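Local coordinates for invasion protein InvA (Salmonella enterica, PDB 2X49) that serves in the export apparatus of a type III secretion system used to invade intestinal epithelial cells, here represented by its C-terminal domain, at residues E69-Y83 with T95-H109. Sequence-based numbering, arbitrary orientation.
Sequences EQFTVYFDLMRVVNY and TIHQQGSSQYFWVTH
Strand 78-80 pairs antiparallel with strand 102-107: Met-78 and Val-107 form a hydrogen-bonded pair, with Met-78 N to Val-107 O at 3.0 Å and Val-107 N to Met-78 O at 2.9 Å; two residues on, Val-80 N bonds Phe-105 O, with Arg-79 and Trp-106 the non-hydrogen-bonded pair between. Trp-106 packs between this strand pair and the chain leaving strand 66-72. Arg-79 CB lies over one face of its six-membered ring, 3.9 Å from the centroid, while Tyr-74 covers the opposite face with its backbone N and CB and turns its ring edge toward the five-membered ring in a T-shaped pair, planes 65° apart. Water bridges Trp-106 NE1 to Thr-72 O, satisfying the indole N-H. Tyr-83 and Phe-105 form an offset stack, their planes only 4° apart. Thr-95 CG2 sits over the Tyr-74 ring, 3.6 Å from its centroid, and Thr-72 CB rests likewise on His-97; a bond from His-97 NE2 to Gln-99 OE1 (2.9 Å) in the ring plane probably helps to set the ring's rotation. Arg-79, extended with CG anti to the backbone N (chi1 -175°), carries its guanidinium past the edge of Tyr-104 to salt bridges with Glu-128 and Asp-289. The contact thus joins two sheets: strand 66-72 is the edge strand of the mixed sheet, next to strand 58-63, whereas strand 78-80 lies between strands 102-107 and 122-124, with Phe-71 and Val-73 packed on helix 125-139.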
ATOM      1  N   GLU A  69       1.209  -0.208  14.784  1.00 20.66           N
ATOM      2  CA  GLU A  69       0.289  -1.331  14.512  1.00 21.40           C
ATOM      3  C   GLU A  69       0.707  -2.586  15.208  1.00 19.74           C
ATOM      4  O   GLU A  69       1.882  -2.862  15.347  1.00 18.62           O
ATOM      5  CB  GLU A  69       0.284  -1.640  13.003  1.00 23.13           C
ATOM      6  CG  GLU A  69      -0.808  -0.972  12.191  1.00 28.60           C
ATOM      7  CD  GLU A  69      -2.192  -1.334  12.667  1.00 33.49           C
ATOM      8  OE1 GLU A  69      -2.348  -2.432  13.248  1.00 37.21           O
ATOM      9  OE2 GLU A  69      -3.122  -0.520  12.470  1.00 38.29           O
ATOM     10  N   GLN A  70      -0.283  -3.351  15.600  1.00 19.75           N
ATOM     11  CA  GLN A  70      -0.052  -4.708  16.108  1.00 19.65           C
ATOM     12  C   GLN A  70      -0.670  -5.658  15.096  1.00 19.51           C
ATOM     13  O   GLN A  70      -1.878  -5.548  14.753  1.00 20.82           O
ATOM     14  CB  GLN A  70      -0.665  -4.904  17.501  1.00 19.94           C
ATOM     15  CG  GLN A  70      -0.370  -6.289  18.134  1.00 22.33           C
ATOM     16  CD  GLN A  70      -0.649  -6.354  19.654  1.00 27.07           C
ATOM     17  OE1 GLN A  70      -0.490  -5.367  20.382  1.00 32.68           O
ATOM     18  NE2 GLN A  70      -1.030  -7.530  20.132  1.00 28.15           N
ATOM     19  N   PHE A  71       0.163  -6.607  14.684  1.00 17.42           N
ATOM     20  CA  PHE A  71      -0.177  -7.631  13.691  1.00 19.11           C
ATOM     21  C   PHE A  71      -0.341  -8.991  14.352  1.00 18.44           C
ATOM     22  O   PHE A  71       0.352  -9.364  15.277  1.00 19.18           O
ATOM     23  CB  PHE A  71       0.931  -7.769  12.626  1.00 19.47           C
ATOM     24  CG  PHE A  71       1.308  -6.477  11.923  1.00 20.11           C
ATOM     25  CD1 PHE A  71       0.700  -6.117  10.721  1.00 18.77           C
ATOM     26  CD2 PHE A  71       2.238  -5.627  12.443  1.00 21.95           C
ATOM     27  CE1 PHE A  71       1.043  -4.971  10.005  1.00 11.78           C
ATOM     28  CE2 PHE A  71       2.572  -4.438  11.771  1.00 20.20           C
ATOM     29  CZ  PHE A  71       1.947  -4.082  10.572  1.00 16.40           C
ATOM     30  N   THR A  72      -1.262  -9.753  13.826  1.00 17.78           N
ATOM     31  CA  THR A  72      -1.403 -11.163  14.185  1.00 18.26           C
ATOM     32  C   THR A  72      -0.934 -12.025  13.014  1.00 19.49           C
ATOM     33  O   THR A  72      -1.420 -11.885  11.920  1.00 21.13           O
ATOM     34  CB  THR A  72      -2.872 -11.447  14.469  1.00 20.27           C
ATOM     35  OG1 THR A  72      -3.286 -10.635  15.588  1.00 21.86           O
ATOM     36  CG2 THR A  72      -3.171 -12.939  14.684  1.00 20.45           C
ATOM     37  N   VAL A  73       0.079 -12.835  13.269  1.00 18.28           N
ATOM     38  CA  VAL A  73       0.660 -13.721  12.298  1.00 19.54           C
ATOM     39  C   VAL A  73       0.694 -15.115  12.916  1.00 17.00           C
ATOM     40  O   VAL A  73       1.367 -15.295  13.907  1.00 19.36           O
ATOM     41  CB  VAL A  73       2.120 -13.299  11.938  1.00 20.56           C
ATOM     42  CG1 VAL A  73       2.798 -14.327  10.986  1.00 22.75           C
ATOM     43  CG2 VAL A  73       2.171 -11.909  11.332  1.00 25.03           C
ATOM     44  N   TYR A  74      -0.028 -16.058  12.334  1.00 17.35           N
ATOM     45  CA  TYR A  74      -0.008 -17.474  12.809  1.00 16.64           C
ATOM     46  C   TYR A  74       1.133 -18.183  12.134  1.00 16.96           C
ATOM     47  O   TYR A  74       1.004 -18.823  11.099  1.00 17.18           O
ATOM     48  CB  TYR A  74      -1.395 -18.174  12.657  1.00 16.86           C
ATOM     49  CG  TYR A  74      -2.397 -17.644  13.656  1.00 18.26           C
ATOM     50  CD1 TYR A  74      -2.486 -18.175  14.945  1.00 15.95           C
ATOM     51  CD2 TYR A  74      -3.264 -16.593  13.348  1.00 20.00           C
ATOM     52  CE1 TYR A  74      -3.301 -17.677  15.861  1.00 17.33           C
ATOM     53  CE2 TYR A  74      -4.109 -16.094  14.265  1.00 17.90           C
ATOM     54  CZ  TYR A  74      -4.158 -16.641  15.522  1.00 18.56           C
ATOM     55  OH  TYR A  74      -4.997 -16.141  16.491  1.00 19.66           O
ATOM     56  N   PHE A  75       2.271 -18.119  12.799  1.00 16.64           N
ATOM     57  CA  PHE A  75       3.563 -18.585  12.273  1.00 16.51           C
ATOM     58  C   PHE A  75       3.558 -20.043  11.823  1.00 17.09           C
ATOM     59  O   PHE A  75       4.276 -20.425  10.886  1.00 19.02           O
ATOM     60  CB  PHE A  75       4.711 -18.390  13.275  1.00 15.92           C
ATOM     61  CG  PHE A  75       5.057 -16.945  13.514  1.00 17.39           C
ATOM     62  CD1 PHE A  75       5.746 -16.242  12.564  1.00 18.88           C
ATOM     63  CD2 PHE A  75       4.619 -16.280  14.659  1.00 17.40           C
ATOM     64  CE1 PHE A  75       6.051 -14.897  12.762  1.00 20.48           C
ATOM     65  CE2 PHE A  75       4.910 -14.912  14.857  1.00 21.15           C
ATOM     66  CZ  PHE A  75       5.631 -14.249  13.913  1.00 20.81           C
ATOM     67  N   ASP A  76       2.737 -20.832  12.478  1.00 17.58           N
ATOM     68  CA  ASP A  76       2.691 -22.290  12.224  1.00 17.54           C
ATOM     69  C   ASP A  76       1.563 -22.694  11.245  1.00 17.75           C
ATOM     70  O   ASP A  76       1.378 -23.873  10.955  1.00 18.44           O
ATOM     71  CB  ASP A  76       2.573 -23.061  13.558  1.00 16.87           C
ATOM     72  CG  ASP A  76       3.681 -22.678  14.572  1.00 17.14           C
ATOM     73  OD1 ASP A  76       4.806 -22.406  14.141  1.00 20.59           O
ATOM     74  OD2 ASP A  76       3.378 -22.605  15.785  1.00 18.89           O
ATOM     75  N   LEU A  77       0.822 -21.693  10.747  1.00 16.32           N
ATOM     76  CA  LEU A  77      -0.356 -21.915   9.837  1.00 17.88           C
ATOM     77  C   LEU A  77      -0.103 -21.226   8.480  1.00 16.64           C
ATOM     78  O   LEU A  77       0.934 -20.633   8.251  1.00 16.45           O
ATOM     79  CB  LEU A  77      -1.681 -21.424  10.465  1.00 18.94           C
ATOM     80  CG  LEU A  77      -2.092 -21.926  11.878  1.00 17.39           C
ATOM     81  CD1 LEU A  77      -3.391 -21.340  12.404  1.00 18.30           C
ATOM     82  CD2 LEU A  77      -2.162 -23.479  11.794  1.00 18.86           C
ATOM     83  N   MET A  78      -1.100 -21.362   7.608  1.00 17.15           N
ATOM     84  CA  MET A  78      -1.120 -20.813   6.254  1.00 17.88           C
ATOM     85  C   MET A  78      -2.307 -19.883   6.101  1.00 18.07           C
ATOM     86  O   MET A  78      -3.420 -20.202   6.467  1.00 17.57           O
ATOM     87  CB  MET A  78      -1.239 -21.939   5.212  1.00 18.32           C
ATOM     88  CG  MET A  78      -0.105 -22.874   5.200  1.00 18.81           C
ATOM     89  SD  MET A  78       1.427 -22.140   4.641  1.00 23.90           S
ATOM     90  CE  MET A  78       1.067 -21.991   2.870  1.00 23.27           C
ATOM     91  N   ARG A  79      -2.084 -18.758   5.438  1.00 18.28           N
ATOM     92  CA  ARG A  79      -3.200 -17.848   5.179  1.00 18.11           C
ATOM     93  C   ARG A  79      -3.888 -18.116   3.859  1.00 17.42           C
ATOM     94  O   ARG A  79      -3.222 -18.258   2.829  1.00 18.59           O
ATOM     95  CB  ARG A  79      -2.719 -16.405   5.212  1.00 19.63           C
ATOM     96  CG  ARG A  79      -3.896 -15.475   5.076  1.00 21.77           C
ATOM     97  CD  ARG A  79      -3.602 -13.979   5.025  1.00 23.74           C
ATOM     98  NE  ARG A  79      -4.729 -13.320   4.346  1.00 24.78           N
ATOM     99  CZ  ARG A  79      -4.637 -12.290   3.512  1.00 20.80           C
ATOM    100  NH1 ARG A  79      -3.459 -11.740   3.243  1.00 21.61           N
ATOM    101  NH2 ARG A  79      -5.740 -11.807   2.930  1.00 26.18           N
ATOM    102  N   VAL A  80      -5.218 -18.148   3.918  1.00 16.94           N
ATOM    103  CA  VAL A  80      -6.101 -18.271   2.724  1.00 16.07           C
ATOM    104  C   VAL A  80      -6.429 -16.877   2.246  1.00 15.88           C
ATOM    105  O   VAL A  80      -7.290 -16.182   2.755  1.00 16.73           O
ATOM    106  CB  VAL A  80      -7.411 -19.068   2.973  1.00 15.40           C
ATOM    107  CG1 VAL A  80      -8.107 -19.416   1.611  1.00 15.39           C
ATOM    108  CG2 VAL A  80      -7.118 -20.367   3.703  1.00 16.49           C
ATOM    109  N   VAL A  81      -5.738 -16.486   1.194  1.00 15.32           N
ATOM    110  CA  VAL A  81      -5.841 -15.077   0.673  1.00 15.95           C
ATOM    111  C   VAL A  81      -7.210 -14.750   0.106  1.00 16.02           C
ATOM    112  O   VAL A  81      -7.789 -13.712   0.408  1.00 16.46           O
ATOM    113  CB  VAL A  81      -4.706 -14.747  -0.338  1.00 14.95           C
ATOM    114  CG1 VAL A  81      -4.823 -13.311  -0.938  1.00 16.96           C
ATOM    115  CG2 VAL A  81      -3.289 -14.941   0.309  1.00 16.08           C
ATOM    116  N   ASN A  82      -7.736 -15.657  -0.696  1.00 16.15           N
ATOM    117  CA  ASN A  82      -9.057 -15.507  -1.333  1.00 16.37           C
ATOM    118  C   ASN A  82     -10.113 -16.396  -0.683  1.00 16.33           C
ATOM    119  O   ASN A  82     -10.919 -17.057  -1.323  1.00 17.51           O
ATOM    120  CB  ASN A  82      -8.985 -15.714  -2.855  1.00 16.20           C
ATOM    121  CG  ASN A  82      -8.561 -17.119  -3.241  1.00 17.44           C
ATOM    122  OD1 ASN A  82      -8.023 -17.841  -2.421  1.00 15.27           O
ATOM    123  ND2 ASN A  82      -8.791 -17.507  -4.498  1.00 15.99           N
ATOM    124  N   TYR A  83     -10.122 -16.334   0.633  1.00 16.15           N
ATOM    125  CA  TYR A  83     -11.126 -17.079   1.438  1.00 16.16           C
ATOM    126  C   TYR A  83     -12.578 -16.820   1.017  1.00 17.03           C
ATOM    127  O   TYR A  83     -12.960 -15.732   0.586  1.00 16.96           O
ATOM    128  CB  TYR A  83     -10.988 -16.692   2.911  1.00 16.83           C
ATOM    129  CG  TYR A  83     -11.855 -17.509   3.835  1.00 14.36           C
ATOM    130  CD1 TYR A  83     -11.454 -18.756   4.279  1.00 15.96           C
ATOM    131  CD2 TYR A  83     -13.087 -17.027   4.261  1.00 13.95           C
ATOM    132  CE1 TYR A  83     -12.265 -19.522   5.121  1.00 18.08           C
ATOM    133  CE2 TYR A  83     -13.913 -17.783   5.132  1.00 18.90           C
ATOM    134  CZ  TYR A  83     -13.493 -19.026   5.550  1.00 19.31           C
ATOM    135  OH  TYR A  83     -14.328 -19.744   6.397  1.00 20.27           O
ATOM    136  N   THR A  95      -8.918 -20.368  11.569  1.00 16.73           N
ATOM    137  CA  THR A  95      -8.499 -19.452  12.608  1.00 16.98           C
ATOM    138  C   THR A  95      -8.649 -18.060  11.992  1.00 17.67           C
ATOM    139  O   THR A  95      -8.191 -17.823  10.889  1.00 18.68           O
ATOM    140  CB  THR A  95      -7.057 -19.717  13.029  1.00 17.64           C
ATOM    141  OG1 THR A  95      -6.996 -21.044  13.579  1.00 19.72           O
ATOM    142  CG2 THR A  95      -6.514 -18.673  13.998  1.00 21.15           C
ATOM    143  N   ILE A  96      -9.400 -17.223  12.696  1.00 17.26           N
ATOM    144  CA  ILE A  96      -9.828 -15.926  12.170  1.00 18.05           C
ATOM    145  C   ILE A  96      -9.336 -14.796  13.058  1.00 18.29           C
ATOM    146  O   ILE A  96      -9.516 -14.809  14.280  1.00 18.86           O
ATOM    147  CB  ILE A  96     -11.379 -15.795  12.093  1.00 18.19           C
ATOM    148  CG1 ILE A  96     -12.095 -17.018  11.463  1.00 22.40           C
ATOM    149  CG2 ILE A  96     -11.671 -14.509  11.298  1.00 17.45           C
ATOM    150  CD1 ILE A  96     -13.633 -17.000  11.455  1.00 24.99           C
ATOM    151  N   HIS A  97      -8.701 -13.851  12.400  1.00 17.78           N
ATOM    152  CA  HIS A  97      -8.327 -12.598  13.022  1.00 17.50           C
ATOM    153  C   HIS A  97      -9.016 -11.462  12.287  1.00 17.00           C
ATOM    154  O   HIS A  97      -9.136 -11.439  11.064  1.00 18.15           O
ATOM    155  CB  HIS A  97      -6.793 -12.417  13.024  1.00 17.60           C
ATOM    156  CG  HIS A  97      -6.363 -11.093  13.560  1.00 18.90           C
ATOM    157  ND1 HIS A  97      -6.577 -10.719  14.875  1.00 18.49           N
ATOM    158  CD2 HIS A  97      -5.764 -10.035  12.968  1.00 20.56           C
ATOM    159  CE1 HIS A  97      -6.128  -9.491  15.062  1.00 19.77           C
ATOM    160  NE2 HIS A  97      -5.623  -9.056  13.927  1.00 19.86           N
ATOM    161  N   GLN A  98      -9.459 -10.484  13.038  1.00 16.48           N
ATOM    162  CA  GLN A  98     -10.073  -9.269  12.492  1.00 15.65           C
ATOM    163  C   GLN A  98      -9.351  -8.018  12.929  1.00 17.36           C
ATOM    164  O   GLN A  98      -8.870  -7.913  14.058  1.00 17.87           O
ATOM    165  CB  GLN A  98     -11.557  -9.216  12.867  1.00 15.47           C
ATOM    166  CG  GLN A  98     -12.318  -8.005  12.417  1.00 13.81           C
ATOM    167  CD  GLN A  98     -13.657  -7.946  13.081  1.00 13.58           C
ATOM    168  OE1 GLN A  98     -13.735  -7.832  14.327  1.00 14.14           O
ATOM    169  NE2 GLN A  98     -14.732  -8.015  12.296  1.00 17.39           N
ATOM    170  N   GLN A  99      -9.207  -7.102  11.988  1.00 17.62           N
ATOM    171  CA  GLN A  99      -8.662  -5.748  12.275  1.00 19.18           C
ATOM    172  C   GLN A  99      -9.539  -4.746  11.564  1.00 18.00           C
ATOM    173  O   GLN A  99      -9.590  -4.728  10.342  1.00 18.55           O
ATOM    174  CB  GLN A  99      -7.202  -5.665  11.809  1.00 21.17           C
ATOM    175  CG  GLN A  99      -6.414  -4.488  12.405  1.00 25.25           C
ATOM    176  CD  GLN A  99      -5.479  -4.906  13.544  1.00 28.98           C
ATOM    177  OE1 GLN A  99      -5.057  -6.199  13.576  1.00 33.37           O
ATOM    178  NE2 GLN A  99      -5.137  -4.079  14.383  1.00 29.61           N
ATOM    179  N   GLY A 100     -10.317  -3.983  12.316  1.00 17.59           N
ATOM    180  CA  GLY A 100     -11.344  -3.143  11.696  1.00 16.74           C
ATOM    181  C   GLY A 100     -12.422  -4.003  11.071  1.00 16.96           C
ATOM    182  O   GLY A 100     -13.033  -4.824  11.749  1.00 16.92           O
ATOM    183  N   SER A 101     -12.696  -3.809   9.780  1.00 16.18           N
ATOM    184  CA  SER A 101     -13.608  -4.761   9.090  1.00 16.68           C
ATOM    185  C   SER A 101     -12.888  -5.760   8.200  1.00 16.43           C
ATOM    186  O   SER A 101     -13.520  -6.601   7.536  1.00 18.81           O
ATOM    187  CB  SER A 101     -14.723  -4.052   8.322  1.00 16.82           C
ATOM    188  OG  SER A 101     -14.245  -3.327   7.201  1.00 15.64           O
ATOM    189  N   SER A 102     -11.576  -5.706   8.242  1.00 15.75           N
ATOM    190  CA  SER A 102     -10.767  -6.699   7.511  1.00 16.53           C
ATOM    191  C   SER A 102     -10.657  -7.953   8.328  1.00 16.66           C
ATOM    192  O   SER A 102     -10.370  -7.916   9.518  1.00 16.05           O
ATOM    193  CB  SER A 102      -9.329  -6.245   7.223  1.00 17.49           C
ATOM    194  OG  SER A 102      -9.243  -5.375   6.153  1.00 19.85           O
ATOM    195  N   GLN A 103     -10.838  -9.048   7.633  1.00 17.10           N
ATOM    196  CA  GLN A 103     -10.715 -10.383   8.229  1.00 18.32           C
ATOM    197  C   GLN A 103      -9.623 -11.177   7.539  1.00 18.07           C
ATOM    198  O   GLN A 103      -9.362 -11.040   6.337  1.00 19.23           O
ATOM    199  CB  GLN A 103     -12.039 -11.138   8.184  1.00 21.33           C
ATOM    200  CG  GLN A 103     -13.087 -10.781   9.271  1.00 24.84           C
ATOM    201  CD  GLN A 103     -14.340 -11.645   9.167  1.00 28.91           C
ATOM    202  OE1 GLN A 103     -14.395 -12.719   9.968  1.00 32.54           O
ATOM    203  NE2 GLN A 103     -15.228 -11.381   8.339  1.00 31.17           N
ATOM    204  N   TYR A 104      -8.964 -11.971   8.367  1.00 17.36           N
ATOM    205  CA  TYR A 104      -7.857 -12.854   7.927  1.00 16.96           C
ATOM    206  C   TYR A 104      -8.124 -14.275   8.371  1.00 18.45           C
ATOM    207  O   TYR A 104      -8.429 -14.512   9.519  1.00 19.72           O
ATOM    208  CB  TYR A 104      -6.533 -12.378   8.506  1.00 17.73           C
ATOM    209  CG  TYR A 104      -6.226 -10.949   8.171  1.00 16.07           C
ATOM    210  CD1 TYR A 104      -5.455 -10.629   7.093  1.00 21.34           C
ATOM    211  CD2 TYR A 104      -6.709  -9.911   8.968  1.00 18.77           C
ATOM    212  CE1 TYR A 104      -5.200  -9.322   6.785  1.00 19.56           C
ATOM    213  CE2 TYR A 104      -6.460  -8.590   8.654  1.00 21.63           C
ATOM    214  CZ  TYR A 104      -5.675  -8.310   7.564  1.00 19.22           C
ATOM    215  OH  TYR A 104      -5.326  -7.042   7.164  1.00 26.39           O
ATOM    216  N   PHE A 105      -7.954 -15.203   7.438  1.00 17.53           N
ATOM    217  CA  PHE A 105      -8.310 -16.602   7.633  1.00 17.58           C
ATOM    218  C   PHE A 105      -7.090 -17.481   7.463  1.00 17.97           C
ATOM    219  O   PHE A 105      -6.380 -17.444   6.458  1.00 19.48           O
ATOM    220  CB  PHE A 105      -9.411 -16.991   6.630  1.00 15.94           C
ATOM    221  CG  PHE A 105     -10.705 -16.235   6.845  1.00 17.60           C
ATOM    222  CD1 PHE A 105     -11.680 -16.715   7.699  1.00 19.68           C
ATOM    223  CD2 PHE A 105     -10.919 -15.029   6.208  1.00 16.90           C
ATOM    224  CE1 PHE A 105     -12.843 -15.991   7.922  1.00 20.63           C
ATOM    225  CE2 PHE A 105     -12.105 -14.317   6.408  1.00 17.78           C
ATOM    226  CZ  PHE A 105     -13.022 -14.770   7.274  1.00 20.16           C
ATOM    227  N   TRP A 106      -6.883 -18.270   8.489  1.00 17.59           N
ATOM    228  CA  TRP A 106      -5.708 -19.152   8.544  1.00 17.40           C
ATOM    229  C   TRP A 106      -6.188 -20.617   8.722  1.00 18.34           C
ATOM    230  O   TRP A 106      -7.120 -20.932   9.493  1.00 19.05           O
ATOM    231  CB  TRP A 106      -4.767 -18.772   9.684  1.00 17.80           C
ATOM    232  CG  TRP A 106      -4.212 -17.347   9.657  1.00 17.00           C
ATOM    233  CD1 TRP A 106      -4.891 -16.189  10.005  1.00 18.90           C
ATOM    234  CD2 TRP A 106      -2.913 -16.960   9.287  1.00 17.96           C
ATOM    235  NE1 TRP A 106      -4.058 -15.149   9.891  1.00 16.34           N
ATOM    236  CE2 TRP A 106      -2.834 -15.566   9.430  1.00 15.00           C
ATOM    237  CE3 TRP A 106      -1.778 -17.657   8.873  1.00 15.59           C
ATOM    238  CZ2 TRP A 106      -1.658 -14.845   9.163  1.00 16.28           C
ATOM    239  CZ3 TRP A 106      -0.644 -16.965   8.597  1.00 14.15           C
ATOM    240  CH2 TRP A 106      -0.556 -15.556   8.754  1.00 16.51           C
ATOM    241  N   VAL A 107      -5.450 -21.507   8.048  1.00 17.82           N
ATOM    242  CA  VAL A 107      -5.720 -22.933   8.095  1.00 17.46           C
ATOM    243  C   VAL A 107      -4.428 -23.726   8.313  1.00 17.28           C
ATOM    244  O   VAL A 107      -3.304 -23.239   8.184  1.00 15.95           O
ATOM    245  CB  VAL A 107      -6.441 -23.437   6.815  1.00 17.91           C
ATOM    246  CG1 VAL A 107      -7.776 -22.725   6.636  1.00 18.86           C
ATOM    247  CG2 VAL A 107      -5.578 -23.281   5.614  1.00 16.71           C
ATOM    248  N   THR A 108      -4.638 -24.986   8.625  1.00 16.56           N
ATOM    249  CA  THR A 108      -3.484 -25.869   8.742  1.00 16.14           C
ATOM    250  C   THR A 108      -2.824 -26.105   7.408  1.00 16.19           C
ATOM    251  O   THR A 108      -3.417 -25.938   6.336  1.00 15.57           O
ATOM    252  CB  THR A 108      -3.826 -27.248   9.409  1.00 15.94           C
ATOM    253  OG1 THR A 108      -4.670 -28.019   8.526  1.00 16.85           O
ATOM    254  CG2 THR A 108      -4.492 -27.058  10.789  1.00 15.16           C
ATOM    255  N   HIS A 109      -1.613 -26.622   7.478  1.00 16.38           N
ATOM    256  CA  HIS A 109      -0.865 -26.944   6.266  1.00 16.67           C
ATOM    257  C   HIS A 109      -1.610 -27.997   5.436  1.00 16.51           C
ATOM    258  O   HIS A 109      -1.763 -27.890   4.198  1.00 15.60           O
ATOM    259  CB  HIS A 109       0.567 -27.379   6.559  1.00 15.90           C
ATOM    260  CG  HIS A 109       1.470 -26.253   6.972  1.00 18.54           C
ATOM    261  ND1 HIS A 109       2.469 -25.761   6.164  1.00 21.91           N
ATOM    262  CD2 HIS A 109       1.520 -25.522   8.107  1.00 17.57           C
ATOM    263  CE1 HIS A 109       3.108 -24.785   6.787  1.00 23.23           C
ATOM    264  NE2 HIS A 109       2.548 -24.611   7.970  1.00 17.65           N
TER
HETATM  265  O   HOH W   1      -3.939 -12.299  10.590  1.00 15.88           O
HETATM  266  O   HOH W   2       3.572 -21.787   8.860  1.00 28.24           O
HETATM  267  O   HOH W   3      -7.313 -14.454   4.710  1.00 17.59           O
HETATM  268  O   HOH W   4      -8.970 -12.338   4.098  1.00 17.69           O